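PDB 5J73: protein design 2L4HC2_9 from Synthetic construct, which is a computationally designed helical hairpin that self-assembles into a homodimer, its pairing specificity intended to come from built-in hydrogen-bond networks. Local coordinates for residues E30-V35 with R53-I58. Residues are numbered along the deposited sequence; the frame is centred on the assembly and turned at random.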
# COMPACT_ATOMS: atom_id res chain seq x y z
N GLU A 30 -5.11 -11.35 2.43
CA GLU A 30 -5.24 -12.65 3.07
C GLU A 30 -4.50 -12.69 4.40
O GLU A 30 -5.04 -13.13 5.41
CB GLU A 30 -4.68 -13.73 2.15
CG GLU A 30 -5.57 -14.10 0.99
CD GLU A 30 -4.79 -14.69 -0.17
OE1 GLU A 30 -3.67 -15.19 0.06
OE2 GLU A 30 -5.30 -14.65 -1.31
N ARG A 31 -3.26 -12.23 4.38
CA ARG A 31 -2.42 -12.24 5.57
C ARG A 31 -2.96 -11.30 6.64
O ARG A 31 -2.80 -11.55 7.83
CB ARG A 31 -0.99 -11.85 5.23
CG ARG A 31 -0.09 -11.76 6.46
CD ARG A 31 1.29 -12.34 6.19
NE ARG A 31 1.73 -12.15 4.81
CZ ARG A 31 2.84 -12.69 4.31
NH1 ARG A 31 3.62 -13.43 5.07
NH2 ARG A 31 3.16 -12.47 3.04
N LEU A 32 -3.59 -10.22 6.22
CA LEU A 32 -4.15 -9.28 7.18
C LEU A 32 -5.30 -9.93 7.95
O LEU A 32 -5.36 -9.81 9.17
CB LEU A 32 -4.63 -8.01 6.48
CG LEU A 32 -5.26 -6.92 7.37
CD1 LEU A 32 -4.34 -6.51 8.52
CD2 LEU A 32 -5.68 -5.69 6.57
N GLU A 33 -6.20 -10.61 7.26
CA GLU A 33 -7.37 -11.19 7.92
C GLU A 33 -6.96 -12.30 8.88
O GLU A 33 -7.47 -12.38 9.99
CB GLU A 33 -8.37 -11.72 6.90
CG GLU A 33 -9.79 -11.84 7.45
CD GLU A 33 -10.80 -12.15 6.37
OE1 GLU A 33 -12.02 -11.96 6.61
OE2 GLU A 33 -10.38 -12.61 5.28
N ARG A 34 -6.03 -13.16 8.46
CA ARG A 34 -5.53 -14.22 9.33
C ARG A 34 -4.86 -13.60 10.55
O ARG A 34 -4.99 -14.11 11.67
CB ARG A 34 -4.55 -15.13 8.59
CG ARG A 34 -3.97 -16.23 9.46
CD ARG A 34 -2.86 -16.98 8.74
NE ARG A 34 -1.68 -16.15 8.54
CZ ARG A 34 -0.78 -15.89 9.48
NH1 ARG A 34 -0.92 -16.39 10.70
NH2 ARG A 34 0.27 -15.12 9.20
N VAL A 35 -4.14 -12.50 10.34
CA VAL A 35 -3.52 -11.77 11.44
C VAL A 35 -4.62 -11.18 12.32
O VAL A 35 -4.48 -11.13 13.54
CB VAL A 35 -2.58 -10.65 10.93
CG1 VAL A 35 -2.35 -9.57 12.00
CG2 VAL A 35 -1.25 -11.22 10.46
N ARG A 53 5.00 -6.85 13.60
CA ARG A 53 6.17 -6.91 12.72
C ARG A 53 5.76 -7.38 11.33
O ARG A 53 6.22 -6.87 10.31
CB ARG A 53 7.24 -7.82 13.33
CG ARG A 53 8.02 -7.16 14.46
CD ARG A 53 9.16 -8.01 15.02
NE ARG A 53 10.17 -8.41 14.03
CZ ARG A 53 10.32 -9.64 13.55
NH1 ARG A 53 9.54 -10.64 13.96
NH2 ARG A 53 11.27 -9.88 12.66
N GLU A 54 4.88 -8.37 11.30
CA GLU A 54 4.41 -8.97 10.06
C GLU A 54 3.62 -7.94 9.24
O GLU A 54 3.79 -7.84 8.02
CB GLU A 54 3.57 -10.21 10.37
CG GLU A 54 2.99 -10.95 9.18
CD GLU A 54 2.33 -12.26 9.60
OE1 GLU A 54 2.35 -12.58 10.81
OE2 GLU A 54 1.79 -12.97 8.73
N LEU A 55 2.75 -7.18 9.90
CA LEU A 55 1.98 -6.13 9.23
C LEU A 55 2.87 -4.96 8.78
O LEU A 55 2.61 -4.35 7.74
CB LEU A 55 0.87 -5.60 10.15
CG LEU A 55 -0.29 -6.55 10.50
CD1 LEU A 55 -1.42 -5.76 11.14
CD2 LEU A 55 -0.80 -7.32 9.28
N ALA A 56 3.89 -4.66 9.57
CA ALA A 56 4.83 -3.60 9.22
C ALA A 56 5.55 -3.94 7.92
O ALA A 56 5.87 -3.05 7.12
CB ALA A 56 5.82 -3.37 10.34
N GLU A 57 5.82 -5.22 7.71
CA GLU A 57 6.44 -5.68 6.48
C GLU A 57 5.52 -5.43 5.30
O GLU A 57 5.95 -5.00 4.23
CB GLU A 57 6.76 -7.18 6.56
CG GLU A 57 8.09 -7.51 7.19
CD GLU A 57 8.40 -8.99 7.12
OE1 GLU A 57 7.48 -9.77 6.81
OE2 GLU A 57 9.56 -9.37 7.37
N ILE A 58 4.24 -5.71 5.51
CA ILE A 58 3.23 -5.53 4.48
C ILE A 58 3.13 -4.07 4.08
O ILE A 58 3.10 -3.75 2.89
CB ILE A 58 1.86 -6.05 4.95
CG1 ILE A 58 1.88 -7.58 5.01
CG2 ILE A 58 0.74 -5.59 4.02
CD1 ILE A 58 0.72 -8.19 5.74
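The methyl ends of Leu32 and Leu55 meet across the two helices of an antiparallel helical hairpin, the unit that pairs with a second copy to make this designed dimer. The axes of 30-35 and 53-58 pass 10.7 Å apart at 160°. The two leucines cross at about a right angle, Leu32 CD1 lying 3.7 Å from Leu55 CD2. Val35 comes at the same leucine tip to tip, its CG1 3.9 Å from Leu55 CD2.

Glu54 borders this apolar layer. From CB its chain runs out extended, with CG anti to the backbone N (chi1 179°), which sends the carboxylate over to the other helix. CG passes the aliphatic part of Arg31; CD then rests on a methyl of Val35, with CG2 3.8 Å away, and OE1 is close to that same methyl. OE2 makes the salt bridge: it sits at the edge of the Arg34 guanidinium, close to its plane, 2.7 Å from Arg34 NH2, with the guanidinium and carboxylate planes 29° apart. The position of OE2 is less certain than the rest, and so is that length. A leucine in place of Glu54 would probably leave the guanidinium of Arg34 without its charged mate and free to swing toward solvent.

The guanidinium of Arg31 makes its salt bridge with Glu27, one turn earlier on its own helix. On the dimer side, Leu32 packs on Ala56 of the second subunit, and Leu55 and Ile58 both pack on Ile59 of that subunit. Within the hairpin, the end of Ile58 meets the aliphatic CB-CG part of Arg31, the Ile58 CD1 methyl lying 3.7 Å from Arg31 CG.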